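Local atomic coordinates of uncharacterized protein SPO1766 (Silicibacter pomeroyi, PDB entry 3DNX), a protein that is of unknown function but resembles MmcB, a protein of the PDDEXK nuclease-like superfamily, and may take part in DNA repair. Residues H27-V32 with E53-E58; D44-G49 with Q130-H135; Q67-W72 with Y82-D87. One frame throughout, in Å; residues are numbered along the deposited sequence.

Interaction 1: H27-V32 with E53-E58; sequences HGFVSV and EIWVIE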
ATOM      1  N   HIS A  27     -10.055   6.889  11.864  1.00 36.04           N
ATOM      2  CA  HIS A  27      -9.084   7.559  12.726  1.00 36.14           C
ATOM      3  C   HIS A  27      -7.672   7.714  12.163  1.00 36.10           C
ATOM      4  O   HIS A  27      -6.704   7.820  12.945  1.00 36.57           O
ATOM      5  CB  HIS A  27      -9.082   6.839  14.041  1.00 36.62           C
ATOM      6  CG  HIS A  27     -10.349   7.025  14.809  1.00 39.20           C
ATOM      7  ND1 HIS A  27     -10.611   8.168  15.543  1.00 41.39           N
ATOM      8  CD2 HIS A  27     -11.437   6.239  14.933  1.00 39.99           C
ATOM      9  CE1 HIS A  27     -11.797   8.052  16.109  1.00 39.92           C
ATOM     10  NE2 HIS A  27     -12.310   6.890  15.767  1.00 41.57           N
ATOM     11  N   GLY A  28      -7.555   7.812  10.842  1.00 34.51           N
ATOM     12  CA  GLY A  28      -6.295   8.125  10.162  1.00 34.38           C
ATOM     13  C   GLY A  28      -5.266   7.013  10.004  1.00 33.84           C
ATOM     14  O   GLY A  28      -4.154   7.251   9.508  1.00 34.39           O
ATOM     15  N   PHE A  29      -5.646   5.794  10.400  1.00 33.03           N
ATOM     16  CA  PHE A  29      -4.873   4.606  10.137  1.00 32.41           C
ATOM     17  C   PHE A  29      -5.266   4.015   8.772  1.00 32.82           C
ATOM     18  O   PHE A  29      -6.285   4.387   8.164  1.00 32.25           O
ATOM     19  CB  PHE A  29      -5.066   3.574  11.253  1.00 32.87           C
ATOM     20  CG  PHE A  29      -4.161   3.780  12.443  1.00 32.59           C
ATOM     21  CD1 PHE A  29      -4.263   4.945  13.218  1.00 34.19           C
ATOM     22  CD2 PHE A  29      -3.278   2.782  12.842  1.00 32.00           C
ATOM     23  CE1 PHE A  29      -3.461   5.133  14.316  1.00 37.10           C
ATOM     24  CE2 PHE A  29      -2.448   2.978  13.914  1.00 33.19           C
ATOM     25  CZ  PHE A  29      -2.543   4.143  14.681  1.00 35.86           C
ATOM     26  N   VAL A  30      -4.397   3.163   8.242  1.00 30.86           N
ATOM     27  CA  VAL A  30      -4.738   2.328   7.099  1.00 29.69           C
ATOM     28  C   VAL A  30      -4.444   0.886   7.498  1.00 29.17           C
ATOM     29  O   VAL A  30      -3.797   0.643   8.517  1.00 30.58           O
ATOM     30  CB  VAL A  30      -3.925   2.701   5.839  1.00 29.88           C
ATOM     31  CG1 VAL A  30      -4.366   4.126   5.321  1.00 29.49           C
ATOM     32  CG2 VAL A  30      -2.421   2.686   6.121  1.00 28.47           C
ATOM     33  N   SER A  31      -4.863  -0.053   6.685  1.00 28.60           N
ATOM     34  CA  SER A  31      -4.755  -1.458   7.081  1.00 27.97           C
ATOM     35  C   SER A  31      -4.649  -2.356   5.868  1.00 26.85           C
ATOM     36  O   SER A  31      -5.008  -1.974   4.749  1.00 26.63           O
ATOM     37  CB  SER A  31      -5.913  -1.869   7.951  1.00 27.40           C
ATOM     38  OG  SER A  31      -7.148  -1.779   7.233  1.00 28.09           O
ATOM     39  N   VAL A  32      -4.124  -3.558   6.118  1.00 26.32           N
ATOM     40  CA  VAL A  32      -4.220  -4.657   5.190  1.00 26.09           C
ATOM     41  C   VAL A  32      -4.646  -5.909   5.952  1.00 26.69           C
ATOM     42  O   VAL A  32      -4.532  -5.996   7.186  1.00 25.06           O
ATOM     43  CB  VAL A  32      -2.911  -4.965   4.390  1.00 25.96           C
ATOM     44  CG1 VAL A  32      -2.531  -3.756   3.479  1.00 26.47           C
ATOM     45  CG2 VAL A  32      -1.759  -5.392   5.255  1.00 24.70           C
ATOM     46  N   GLU A  53       3.246   3.984  13.220  1.00 35.39           N
ATOM     47  CA  GLU A  53       2.868   3.060  14.303  1.00 36.06           C
ATOM     48  C   GLU A  53       2.335   1.743  13.663  1.00 34.85           C
ATOM     49  O   GLU A  53       1.639   1.776  12.645  1.00 34.55           O
ATOM     50  CB  GLU A  53       1.805   3.719  15.202  1.00 36.91           C
ATOM     51  CG  GLU A  53       2.122   5.189  15.688  1.00 42.02           C
ATOM     52  CD  GLU A  53       1.426   6.322  14.853  1.00 46.63           C
ATOM     53  OE1 GLU A  53       0.801   7.244  15.424  1.00 54.54           O
ATOM     54  OE2 GLU A  53       1.484   6.313  13.638  1.00 41.20           O
ATOM     55  N   ILE A  54       2.727   0.590  14.194  1.00 32.72           N
ATOM     56  CA  ILE A  54       2.280  -0.700  13.651  1.00 31.02           C
ATOM     57  C   ILE A  54       1.426  -1.405  14.719  1.00 30.71           C
ATOM     58  O   ILE A  54       1.861  -1.608  15.858  1.00 29.10           O
ATOM     59  CB  ILE A  54       3.480  -1.593  13.188  1.00 31.37           C
ATOM     60  CG1 ILE A  54       4.195  -0.941  11.997  1.00 33.61           C
ATOM     61  CG2 ILE A  54       3.012  -3.004  12.739  1.00 29.15           C
ATOM     62  CD1 ILE A  54       5.642  -1.336  11.897  1.00 36.59           C
ATOM     63  N   TRP A  55       0.191  -1.747  14.320  1.00 30.35           N
ATOM     64  CA  TRP A  55      -0.764  -2.474  15.135  1.00 30.78           C
ATOM     65  C   TRP A  55      -1.084  -3.804  14.495  1.00 29.52           C
ATOM     66  O   TRP A  55      -1.242  -3.900  13.286  1.00 29.52           O
ATOM     67  CB  TRP A  55      -2.062  -1.685  15.227  1.00 31.80           C
ATOM     68  CG  TRP A  55      -1.997  -0.448  16.058  1.00 32.99           C
ATOM     69  CD1 TRP A  55      -0.891   0.179  16.545  1.00 34.79           C
ATOM     70  CD2 TRP A  55      -3.115   0.344  16.461  1.00 33.33           C
ATOM     71  NE1 TRP A  55      -1.250   1.331  17.213  1.00 35.95           N
ATOM     72  CE2 TRP A  55      -2.614   1.444  17.183  1.00 36.05           C
ATOM     73  CE3 TRP A  55      -4.474   0.245  16.253  1.00 33.32           C
ATOM     74  CZ2 TRP A  55      -3.438   2.421  17.730  1.00 34.77           C
ATOM     75  CZ3 TRP A  55      -5.306   1.227  16.818  1.00 34.80           C
ATOM     76  CH2 TRP A  55      -4.767   2.289  17.539  1.00 35.32           C
ATOM     77  N   VAL A  56      -1.132  -4.841  15.303  1.00 29.67           N
ATOM     78  CA  VAL A  56      -1.602  -6.135  14.874  1.00 28.16           C
ATOM     79  C   VAL A  56      -2.940  -6.345  15.576  1.00 28.83           C
ATOM     80  O   VAL A  56      -3.066  -6.164  16.816  1.00 26.41           O
ATOM     81  CB  VAL A  56      -0.605  -7.242  15.238  1.00 29.11           C
ATOM     82  CG1 VAL A  56      -1.302  -8.634  15.291  1.00 27.78           C
ATOM     83  CG2 VAL A  56       0.598  -7.187  14.278  1.00 28.12           C
ATOM     84  N   ILE A  57      -3.936  -6.727  14.783  1.00 28.50           N
ATOM     85  CA  ILE A  57      -5.256  -7.049  15.302  1.00 29.08           C
ATOM     86  C   ILE A  57      -5.631  -8.448  14.848  1.00 28.55           C
ATOM     87  O   ILE A  57      -5.738  -8.726  13.645  1.00 28.15           O
ATOM     88  CB  ILE A  57      -6.341  -6.038  14.850  1.00 29.43           C
ATOM     89  CG1 ILE A  57      -5.959  -4.636  15.293  1.00 31.46           C
ATOM     90  CG2 ILE A  57      -7.736  -6.386  15.412  1.00 30.38           C
ATOM     91  CD1 ILE A  57      -5.573  -3.775  14.146  1.00 34.04           C
ATOM     92  N   GLU A  58      -5.826  -9.329  15.832  1.00 26.85           N
ATOM     93  CA  GLU A  58      -6.295 -10.658  15.592  1.00 26.66           C
ATOM     94  C   GLU A  58      -7.801 -10.716  15.810  1.00 28.23           C
ATOM     95  O   GLU A  58      -8.288 -10.476  16.949  1.00 28.33           O
ATOM     96  CB  GLU A  58      -5.578 -11.649  16.528  1.00 26.95           C
ATOM     97  CG  GLU A  58      -4.161 -11.922  16.166  1.00 26.27           C
ATOM     98  CD  GLU A  58      -4.038 -12.654  14.851  1.00 28.92           C
ATOM     99  OE1 GLU A  58      -4.267 -13.882  14.833  1.00 30.37           O
ATOM    100  OE2 GLU A  58      -3.711 -12.006  13.838  1.00 26.72           O
TER

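Interaction 2: D44-G49 with Q130-H135; sequences DVMGLG and QKFATH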
ATOM      1  N   ASP A  44      -4.184 -11.223  11.101  1.00 28.82           N
ATOM      2  CA  ASP A  44      -5.496 -11.000  10.464  1.00 28.90           C
ATOM      3  C   ASP A  44      -5.653  -9.580   9.897  1.00 29.20           C
ATOM      4  O   ASP A  44      -6.096  -9.416   8.765  1.00 28.96           O
ATOM      5  CB  ASP A  44      -6.606 -11.285  11.471  1.00 29.05           C
ATOM      6  CG  ASP A  44      -6.640 -12.752  11.906  1.00 29.68           C
ATOM      7  OD1 ASP A  44      -6.182 -13.618  11.131  1.00 28.41           O
ATOM      8  OD2 ASP A  44      -7.149 -12.993  13.022  1.00 29.44           O
ATOM      9  N   VAL A  45      -5.272  -8.585  10.695  1.00 29.53           N
ATOM     10  CA  VAL A  45      -5.205  -7.220  10.232  1.00 29.37           C
ATOM     11  C   VAL A  45      -3.911  -6.593  10.741  1.00 29.29           C
ATOM     12  O   VAL A  45      -3.579  -6.700  11.928  1.00 28.58           O
ATOM     13  CB  VAL A  45      -6.424  -6.384  10.684  1.00 30.24           C
ATOM     14  CG1 VAL A  45      -6.264  -4.900  10.256  1.00 29.49           C
ATOM     15  CG2 VAL A  45      -7.705  -6.957  10.092  1.00 29.51           C
HETATM   16  N   MSE A  46      -3.191  -5.935   9.825  1.00 28.21           N
HETATM   17  CA  MSE A  46      -2.131  -5.019  10.227  1.00 28.70           C
HETATM   18  C   MSE A  46      -2.589  -3.599  10.008  1.00 29.05           C
HETATM   19  O   MSE A  46      -3.069  -3.286   8.914  1.00 28.30           O
HETATM   20  CB  MSE A  46      -0.824  -5.290   9.482  1.00 27.94           C
HETATM   21  CG  MSE A  46       0.318  -4.315   9.959  1.00 31.25           C
HETATM   22 SE   MSE A  46       2.038  -4.505   9.188  0.65 32.79          SE
HETATM   23  CE  MSE A  46       2.601  -2.596   9.068  1.00 36.03           C
ATOM     24  N   GLY A  47      -2.444  -2.758  11.043  1.00 29.66           N
ATOM     25  CA  GLY A  47      -2.752  -1.330  10.934  1.00 29.92           C
ATOM     26  C   GLY A  47      -1.488  -0.510  10.915  1.00 30.19           C
ATOM     27  O   GLY A  47      -0.524  -0.831  11.637  1.00 29.23           O
ATOM     28  N   LEU A  48      -1.472   0.538  10.067  1.00 30.88           N
ATOM     29  CA  LEU A  48      -0.372   1.450   9.960  1.00 31.78           C
ATOM     30  C   LEU A  48      -0.847   2.880  10.222  1.00 32.94           C
ATOM     31  O   LEU A  48      -1.756   3.402   9.529  1.00 32.14           O
ATOM     32  CB  LEU A  48       0.283   1.352   8.584  1.00 31.03           C
ATOM     33  CG  LEU A  48       1.398   2.331   8.268  1.00 32.51           C
ATOM     34  CD1 LEU A  48       2.600   2.122   9.212  1.00 29.99           C
ATOM     35  CD2 LEU A  48       1.817   2.246   6.757  1.00 29.43           C
ATOM     36  N   GLY A  49      -0.238   3.475  11.235  1.00 34.05           N
ATOM     37  CA  GLY A  49      -0.569   4.822  11.718  1.00 35.87           C
ATOM     38  C   GLY A  49       0.138   5.894  10.926  1.00 37.83           C
ATOM     39  O   GLY A  49       1.096   5.606  10.164  1.00 38.53           O
ATOM     40  N   GLN A 130       7.729  -1.597   4.520  1.00 35.49           N
ATOM     41  CA  GLN A 130       8.035  -1.962   3.140  1.00 35.94           C
ATOM     42  C   GLN A 130       7.143  -3.125   2.700  1.00 36.10           C
ATOM     43  O   GLN A 130       6.615  -3.138   1.559  1.00 34.83           O
ATOM     44  CB  GLN A 130       9.523  -2.320   2.982  1.00 37.03           C
ATOM     45  CG  GLN A 130       9.905  -2.972   1.665  1.00 37.55           C
ATOM     46  CD  GLN A 130      10.016  -1.990   0.568  1.00 40.37           C
ATOM     47  OE1 GLN A 130      10.530  -0.894   0.774  1.00 42.14           O
ATOM     48  NE2 GLN A 130       9.594  -2.382  -0.637  1.00 41.30           N
ATOM     49  N   LYS A 131       6.960  -4.079   3.613  1.00 35.63           N
ATOM     50  CA  LYS A 131       6.151  -5.266   3.344  1.00 34.77           C
ATOM     51  C   LYS A 131       4.690  -4.895   3.217  1.00 34.02           C
ATOM     52  O   LYS A 131       3.996  -5.414   2.359  1.00 33.41           O
ATOM     53  CB  LYS A 131       6.325  -6.305   4.446  1.00 34.60           C
ATOM     54  CG  LYS A 131       7.571  -7.119   4.307  1.00 39.61           C
ATOM     55  CD  LYS A 131       7.791  -8.060   5.490  1.00 41.93           C
ATOM     56  CE  LYS A 131       9.246  -8.546   5.459  1.00 46.04           C
ATOM     57  NZ  LYS A 131       9.325 -10.027   5.698  1.00 46.57           N
ATOM     58  N   PHE A 132       4.235  -4.020   4.104  1.00 32.95           N
ATOM     59  CA  PHE A 132       2.875  -3.531   4.093  1.00 33.01           C
ATOM     60  C   PHE A 132       2.572  -2.809   2.770  1.00 33.38           C
ATOM     61  O   PHE A 132       1.566  -3.113   2.104  1.00 33.16           O
ATOM     62  CB  PHE A 132       2.697  -2.615   5.287  1.00 32.46           C
ATOM     63  CG  PHE A 132       1.340  -2.025   5.422  1.00 31.79           C
ATOM     64  CD1 PHE A 132       0.450  -2.525   6.362  1.00 32.57           C
ATOM     65  CD2 PHE A 132       0.949  -0.936   4.672  1.00 31.11           C
ATOM     66  CE1 PHE A 132      -0.801  -1.949   6.517  1.00 30.91           C
ATOM     67  CE2 PHE A 132      -0.292  -0.361   4.822  1.00 32.46           C
ATOM     68  CZ  PHE A 132      -1.188  -0.872   5.727  1.00 31.79           C
ATOM     69  N   ALA A 133       3.449  -1.872   2.413  1.00 33.33           N
ATOM     70  CA  ALA A 133       3.386  -1.138   1.109  1.00 33.63           C
ATOM     71  C   ALA A 133       3.253  -2.094  -0.071  1.00 32.83           C
ATOM     72  O   ALA A 133       2.367  -1.985  -0.923  1.00 31.42           O
ATOM     73  CB  ALA A 133       4.634  -0.277   0.924  1.00 32.72           C
ATOM     74  N   THR A 134       4.120  -3.072  -0.078  1.00 32.85           N
ATOM     75  CA  THR A 134       4.130  -4.046  -1.129  1.00 33.64           C
ATOM     76  C   THR A 134       2.853  -4.847  -1.196  1.00 32.48           C
ATOM     77  O   THR A 134       2.330  -5.076  -2.274  1.00 31.61           O
ATOM     78  CB  THR A 134       5.326  -4.958  -0.972  1.00 34.24           C
ATOM     79  OG1 THR A 134       6.493  -4.135  -1.032  1.00 34.28           O
ATOM     80  CG2 THR A 134       5.353  -5.974  -2.096  1.00 36.35           C
ATOM     81  N   HIS A 135       2.352  -5.253  -0.031  1.00 33.22           N
ATOM     82  CA  HIS A 135       1.131  -6.048   0.065  1.00 32.97           C
ATOM     83  C   HIS A 135      -0.042  -5.243  -0.471  1.00 32.06           C
ATOM     84  O   HIS A 135      -0.825  -5.688  -1.331  1.00 30.93           O
ATOM     85  CB  HIS A 135       0.934  -6.432   1.548  1.00 33.23           C
ATOM     86  CG  HIS A 135      -0.311  -7.199   1.844  1.00 33.85           C
ATOM     87  ND1 HIS A 135      -0.283  -8.420   2.491  1.00 33.95           N
ATOM     88  CD2 HIS A 135      -1.624  -6.895   1.676  1.00 33.16           C
ATOM     89  CE1 HIS A 135      -1.522  -8.845   2.675  1.00 32.64           C
ATOM     90  NE2 HIS A 135      -2.355  -7.939   2.191  1.00 30.46           N
TER

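Interaction 3: Q67-W72 with Y82-D87; sequences QADAKW and YFWAVD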
ATOM      1  N   GLN A  67      -8.807 -20.249  20.856  1.00 32.42           N
ATOM      2  CA  GLN A  67      -8.083 -21.415  21.330  1.00 33.60           C
ATOM      3  C   GLN A  67      -6.938 -21.837  20.380  1.00 34.10           C
ATOM      4  O   GLN A  67      -5.852 -22.212  20.830  1.00 34.13           O
ATOM      5  CB  GLN A  67      -9.082 -22.552  21.608  1.00 33.32           C
ATOM      6  CG  GLN A  67     -10.056 -22.199  22.773  1.00 34.10           C
ATOM      7  CD  GLN A  67     -11.393 -22.981  22.754  1.00 36.83           C
ATOM      8  OE1 GLN A  67     -11.550 -23.958  22.015  1.00 36.11           O
ATOM      9  NE2 GLN A  67     -12.336 -22.569  23.611  1.00 35.53           N
ATOM     10  N   ALA A  68      -7.179 -21.733  19.080  1.00 34.84           N
ATOM     11  CA  ALA A  68      -6.174 -22.009  18.046  1.00 35.88           C
ATOM     12  C   ALA A  68      -5.020 -20.971  17.935  1.00 36.86           C
ATOM     13  O   ALA A  68      -3.975 -21.284  17.382  1.00 37.09           O
ATOM     14  CB  ALA A  68      -6.873 -22.152  16.687  1.00 36.04           C
ATOM     15  N   ASP A  69      -5.198 -19.753  18.442  1.00 37.60           N
ATOM     16  CA  ASP A  69      -4.133 -18.718  18.403  1.00 38.20           C
ATOM     17  C   ASP A  69      -3.287 -18.735  19.723  1.00 38.27           C
ATOM     18  O   ASP A  69      -2.927 -17.668  20.260  1.00 38.55           O
ATOM     19  CB  ASP A  69      -4.783 -17.337  18.210  1.00 38.37           C
ATOM     20  CG  ASP A  69      -4.084 -16.443  17.144  1.00 40.27           C
ATOM     21  OD1 ASP A  69      -3.155 -16.868  16.412  1.00 38.46           O
ATOM     22  OD2 ASP A  69      -4.529 -15.274  17.021  1.00 42.28           O
ATOM     23  N   ALA A  70      -2.977 -19.935  20.214  1.00 37.94           N
ATOM     24  CA  ALA A  70      -2.200 -20.147  21.467  1.00 38.18           C
ATOM     25  C   ALA A  70      -0.796 -19.502  21.498  1.00 37.68           C
ATOM     26  O   ALA A  70      -0.330 -19.069  22.555  1.00 37.88           O
ATOM     27  CB  ALA A  70      -2.093 -21.638  21.777  1.00 37.97           C
ATOM     28  N   LYS A  71      -0.143 -19.415  20.340  1.00 36.84           N
ATOM     29  CA  LYS A  71       1.184 -18.785  20.232  1.00 35.73           C
ATOM     30  C   LYS A  71       1.109 -17.263  19.942  1.00 34.00           C
ATOM     31  O   LYS A  71       2.071 -16.704  19.421  1.00 33.51           O
ATOM     32  CB  LYS A  71       2.035 -19.478  19.139  1.00 36.00           C
ATOM     33  CG  LYS A  71       2.091 -21.011  19.207  1.00 36.85           C
ATOM     34  CD  LYS A  71       2.747 -21.543  20.501  1.00 38.26           C
ATOM     35  CE  LYS A  71       2.855 -23.067  20.484  1.00 39.01           C
ATOM     36  NZ  LYS A  71       4.034 -23.622  21.234  1.00 39.85           N
ATOM     37  N   TRP A  72      -0.004 -16.615  20.321  1.00 31.74           N
ATOM     38  CA  TRP A  72      -0.252 -15.194  20.034  1.00 30.62           C
ATOM     39  C   TRP A  72       0.834 -14.282  20.596  1.00 29.24           C
ATOM     40  O   TRP A  72       1.062 -13.200  20.067  1.00 28.58           O
ATOM     41  CB  TRP A  72      -1.637 -14.727  20.577  1.00 30.33           C
ATOM     42  CG  TRP A  72      -1.720 -14.740  22.069  1.00 29.23           C
ATOM     43  CD1 TRP A  72      -2.070 -15.795  22.869  1.00 29.94           C
ATOM     44  CD2 TRP A  72      -1.405 -13.655  22.956  1.00 28.17           C
ATOM     45  NE1 TRP A  72      -1.969 -15.439  24.200  1.00 27.93           N
ATOM     46  CE2 TRP A  72      -1.564 -14.133  24.283  1.00 29.02           C
ATOM     47  CE3 TRP A  72      -0.965 -12.346  22.760  1.00 30.65           C
ATOM     48  CZ2 TRP A  72      -1.311 -13.337  25.409  1.00 28.93           C
ATOM     49  CZ3 TRP A  72      -0.723 -11.546  23.880  1.00 31.23           C
ATOM     50  CH2 TRP A  72      -0.908 -12.041  25.186  1.00 29.10           C
ATOM     51  N   TYR A  82      -0.643  -4.616  20.129  1.00 31.70           N
ATOM     52  CA  TYR A  82      -1.370  -5.854  19.810  1.00 31.79           C
ATOM     53  C   TYR A  82      -2.773  -5.851  20.413  1.00 32.08           C
ATOM     54  O   TYR A  82      -2.968  -5.564  21.629  1.00 31.39           O
ATOM     55  CB  TYR A  82      -0.603  -7.071  20.356  1.00 32.61           C
ATOM     56  CG  TYR A  82      -1.337  -8.345  20.112  1.00 31.46           C
ATOM     57  CD1 TYR A  82      -1.219  -9.005  18.910  1.00 35.19           C
ATOM     58  CD2 TYR A  82      -2.161  -8.903  21.103  1.00 34.21           C
ATOM     59  CE1 TYR A  82      -1.923 -10.176  18.661  1.00 34.13           C
ATOM     60  CE2 TYR A  82      -2.879 -10.053  20.861  1.00 34.41           C
ATOM     61  CZ  TYR A  82      -2.718 -10.704  19.646  1.00 35.70           C
ATOM     62  OH  TYR A  82      -3.400 -11.860  19.385  1.00 36.52           O
ATOM     63  N   PHE A  83      -3.762  -6.147  19.560  1.00 32.04           N
ATOM     64  CA  PHE A  83      -5.192  -6.132  19.904  1.00 31.79           C
ATOM     65  C   PHE A  83      -5.862  -7.414  19.472  1.00 32.70           C
ATOM     66  O   PHE A  83      -5.492  -8.027  18.436  1.00 30.72           O
ATOM     67  CB  PHE A  83      -5.999  -5.054  19.183  1.00 31.81           C
ATOM     68  CG  PHE A  83      -5.524  -3.644  19.410  1.00 30.72           C
ATOM     69  CD1 PHE A  83      -6.224  -2.772  20.215  1.00 31.33           C
ATOM     70  CD2 PHE A  83      -4.379  -3.187  18.763  1.00 31.26           C
ATOM     71  CE1 PHE A  83      -5.788  -1.456  20.392  1.00 31.56           C
ATOM     72  CE2 PHE A  83      -3.947  -1.887  18.925  1.00 28.69           C
ATOM     73  CZ  PHE A  83      -4.637  -1.025  19.756  1.00 31.86           C
ATOM     74  N   TRP A  84      -6.878  -7.788  20.261  1.00 31.67           N
ATOM     75  CA  TRP A  84      -7.912  -8.714  19.824  1.00 32.90           C
ATOM     76  C   TRP A  84      -9.089  -7.935  19.270  1.00 32.20           C
ATOM     77  O   TRP A  84      -9.323  -6.817  19.694  1.00 32.23           O
ATOM     78  CB  TRP A  84      -8.382  -9.587  20.967  1.00 34.68           C
ATOM     79  CG  TRP A  84      -7.296 -10.335  21.650  1.00 34.01           C
ATOM     80  CD1 TRP A  84      -6.630  -9.945  22.756  1.00 36.49           C
ATOM     81  CD2 TRP A  84      -6.750 -11.609  21.268  1.00 34.58           C
ATOM     82  NE1 TRP A  84      -5.698 -10.904  23.108  1.00 37.61           N
ATOM     83  CE2 TRP A  84      -5.743 -11.917  22.183  1.00 35.18           C
ATOM     84  CE3 TRP A  84      -7.021 -12.509  20.228  1.00 36.93           C
ATOM     85  CZ2 TRP A  84      -5.018 -13.101  22.113  1.00 37.41           C
ATOM     86  CZ3 TRP A  84      -6.289 -13.669  20.146  1.00 37.27           C
ATOM     87  CH2 TRP A  84      -5.300 -13.951  21.067  1.00 36.57           C
ATOM     88  N   ALA A  85      -9.787  -8.509  18.298  1.00 31.59           N
ATOM     89  CA  ALA A  85     -11.075  -7.976  17.800  1.00 31.92           C
ATOM     90  C   ALA A  85     -12.077  -9.145  17.814  1.00 30.84           C
ATOM     91  O   ALA A  85     -11.819 -10.189  17.243  1.00 30.63           O
ATOM     92  CB  ALA A  85     -10.944  -7.365  16.393  1.00 31.84           C
ATOM     93  N   VAL A  86     -13.188  -8.947  18.513  1.00 31.32           N
ATOM     94  CA  VAL A  86     -14.241  -9.943  18.690  1.00 30.64           C
ATOM     95  C   VAL A  86     -15.592  -9.265  18.584  1.00 31.95           C
ATOM     96  O   VAL A  86     -15.697  -8.021  18.684  1.00 31.88           O
ATOM     97  CB  VAL A  86     -14.119 -10.654  20.062  1.00 31.36           C
ATOM     98  CG1 VAL A  86     -12.748 -11.356  20.187  1.00 30.90           C
ATOM     99  CG2 VAL A  86     -14.359  -9.698  21.246  1.00 26.79           C
ATOM    100  N   ASP A  87     -16.641 -10.058  18.405  1.00 31.62           N
ATOM    101  CA  ASP A  87     -17.954  -9.487  18.386  1.00 31.95           C
ATOM    102  C   ASP A  87     -18.549  -9.479  19.807  1.00 31.17           C
ATOM    103  O   ASP A  87     -17.962 -10.006  20.753  1.00 29.18           O
ATOM    104  CB  ASP A  87     -18.833 -10.193  17.352  1.00 32.92           C
ATOM    105  CG  ASP A  87     -19.237 -11.607  17.733  1.00 34.47           C
ATOM    106  OD1 ASP A  87     -19.193 -12.058  18.927  1.00 34.31           O
ATOM    107  OD2 ASP A  87     -19.673 -12.288  16.772  1.00 41.19           O
TER

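Interaction 1: H27-V32 with E53-E58
F29 and W55 meet ring against ring, and this aromatic pair makes up most of the contact, with E53 adding its CB. The phenyl group comes down over one face of the indole: F29 CE2 stands above the middle of the ring system, 3.6 Å from W55 CE2, while F29 CZ reaches W55 CZ2, also at 3.6 Å. The centroids of the phenyl and the six-membered ring of W55 are 4.4 Å apart. With the planes inclined at 40°, the pair is neither a parallel stack nor T-shaped, and the side chains cross at roughly a right angle. Both residues set CG anti to the carbonyl carbon (chi1 -85° in F29, -71° in W55), which sends the rings into the gap between backbones whose closest CA atoms, those of F29 and E53, are 8.9 Å apart. E53 touches more lightly, through CB, which lies 4.4 Å from F29 CZ. Its carboxylate turns elsewhere and accepts from the backbone N of K51 through OE2. No hydrogen bond joins the segments directly; their contact is apolar, and each is bonded to strand 43-48. F29 is placed by the Schellman motif ending the preceding helix, where G28 takes the positive phi and F29 N bonds back to L24 O. Strands 30-35 and 54-59 are not sheet neighbours: strand 43-48 runs antiparallel between them. F29 packs on G49 just past the end of that strand, and G47 has no side chain on the face the rings cross. Helix 12-26 packs on this face, L24 touching both rings, and F83 of strand 81-86 meets the indole. On the other face, V30 and V32 pack on F132 of helix 122-144.

Interaction 2: D44-G49 with Q130-H135
F132 projects from helix 122-144 onto strand 43-48, where M46 and L48 receive its ring. L48 lies over one face: its CB sits 4.1 Å from the ring centroid and 19° off the normal, a CH-pi contact, and its CD2 follows at 3.9 Å from F132 CE2. M46, deposited as selenomethionine, extends from the strand with CG anti to the backbone N (chi1 -178°) and then bends at its last torsion, bringing CE to 3.5 Å from F132 CD1. The selenium stays beside the ring edge, 5.1 Å from the centroid, a Met-aromatic contact. In the plane of the ring, M46 O faces F132 CE1 at 3.6 Å. All three residues are buried, and A137 of the second subunit also packs on F132. Away from the strand the fit is looser: K131 and T134 are partly exposed, while Q130 turns to the second subunit, its NE2 weakly hydrogen-bonded to G49 O there. T134 OG1 gives a 2.8 Å hydrogen bond to Q130 O, which T134 N reaches from the opposite face of the carbonyl plane. Between these two segments the contact is almost wholly apolar, with the carbonyl M46 O at the ring edge as its polar element, and its stability probably rests on close fit and exclusion of water.

Interaction 3: Q67-W72 with Y82-D87
W72 holds CG between its backbone N and carbonyl carbon (chi1 66°), and Y82 holds CG anti to its backbone N (chi1 177°); these choices turn the indole toward strand 81-86 and the phenol out to meet it. W84 completes the aromatic cluster with a T-shaped approach, its six-membered ring presenting an edge to the face of W72 with the planes at 60° and CZ2 3.7 Å from W72 CG. The ring planes of Y82 and W72 are near parallel but slid apart, so that Y82 CE2 meets W72 CE3 at 3.5 Å with little overlap. The buried Y82 OH has no polar partner in the model; it rests over the rim of the W84 ring and 3.6 Å from W72 CB. Were W72 replaced by an alanine, a gap would probably open beside Y82 CE2 and W84 CZ2, and the face against which the W84 edge rests would be lost. D69 OD2 lies 3.9 Å from W84 CZ3, while its carboxylate is engaged by K60 in a salt bridge and by Y75 OH. The contact belongs to a beta-alpha-beta unit: strand 81-86 runs parallel to strand 54-59, F66 of helix 63-68 meets W84 edge-to-face, and L101 of strand 100-104 touches W84 as well.

How the interactions relate
All three contacts gather on one mixed sheet. Interactions 1 and 2 have centres about 8 Å apart and alternate along the chain: strand 43-48 of interaction 2 lies between strands 30-35 and 54-59 of interaction 1, antiparallel to both. They lie toward opposite faces, and both touch the second subunit. Interaction 3 follows interaction 1 in sequence, centres about 15 Å apart, and joins it through strands 54-59 and 81-86: E58 O lies 2.8 Å from A85 N. Interaction 2 brackets interaction 3 in sequence; their centres are about 18 Å apart. D44, E58 and K60 would fit the PDDEXK signature, so a possible active site probably lies there, close to C59, which with D65 binds a sodium ion.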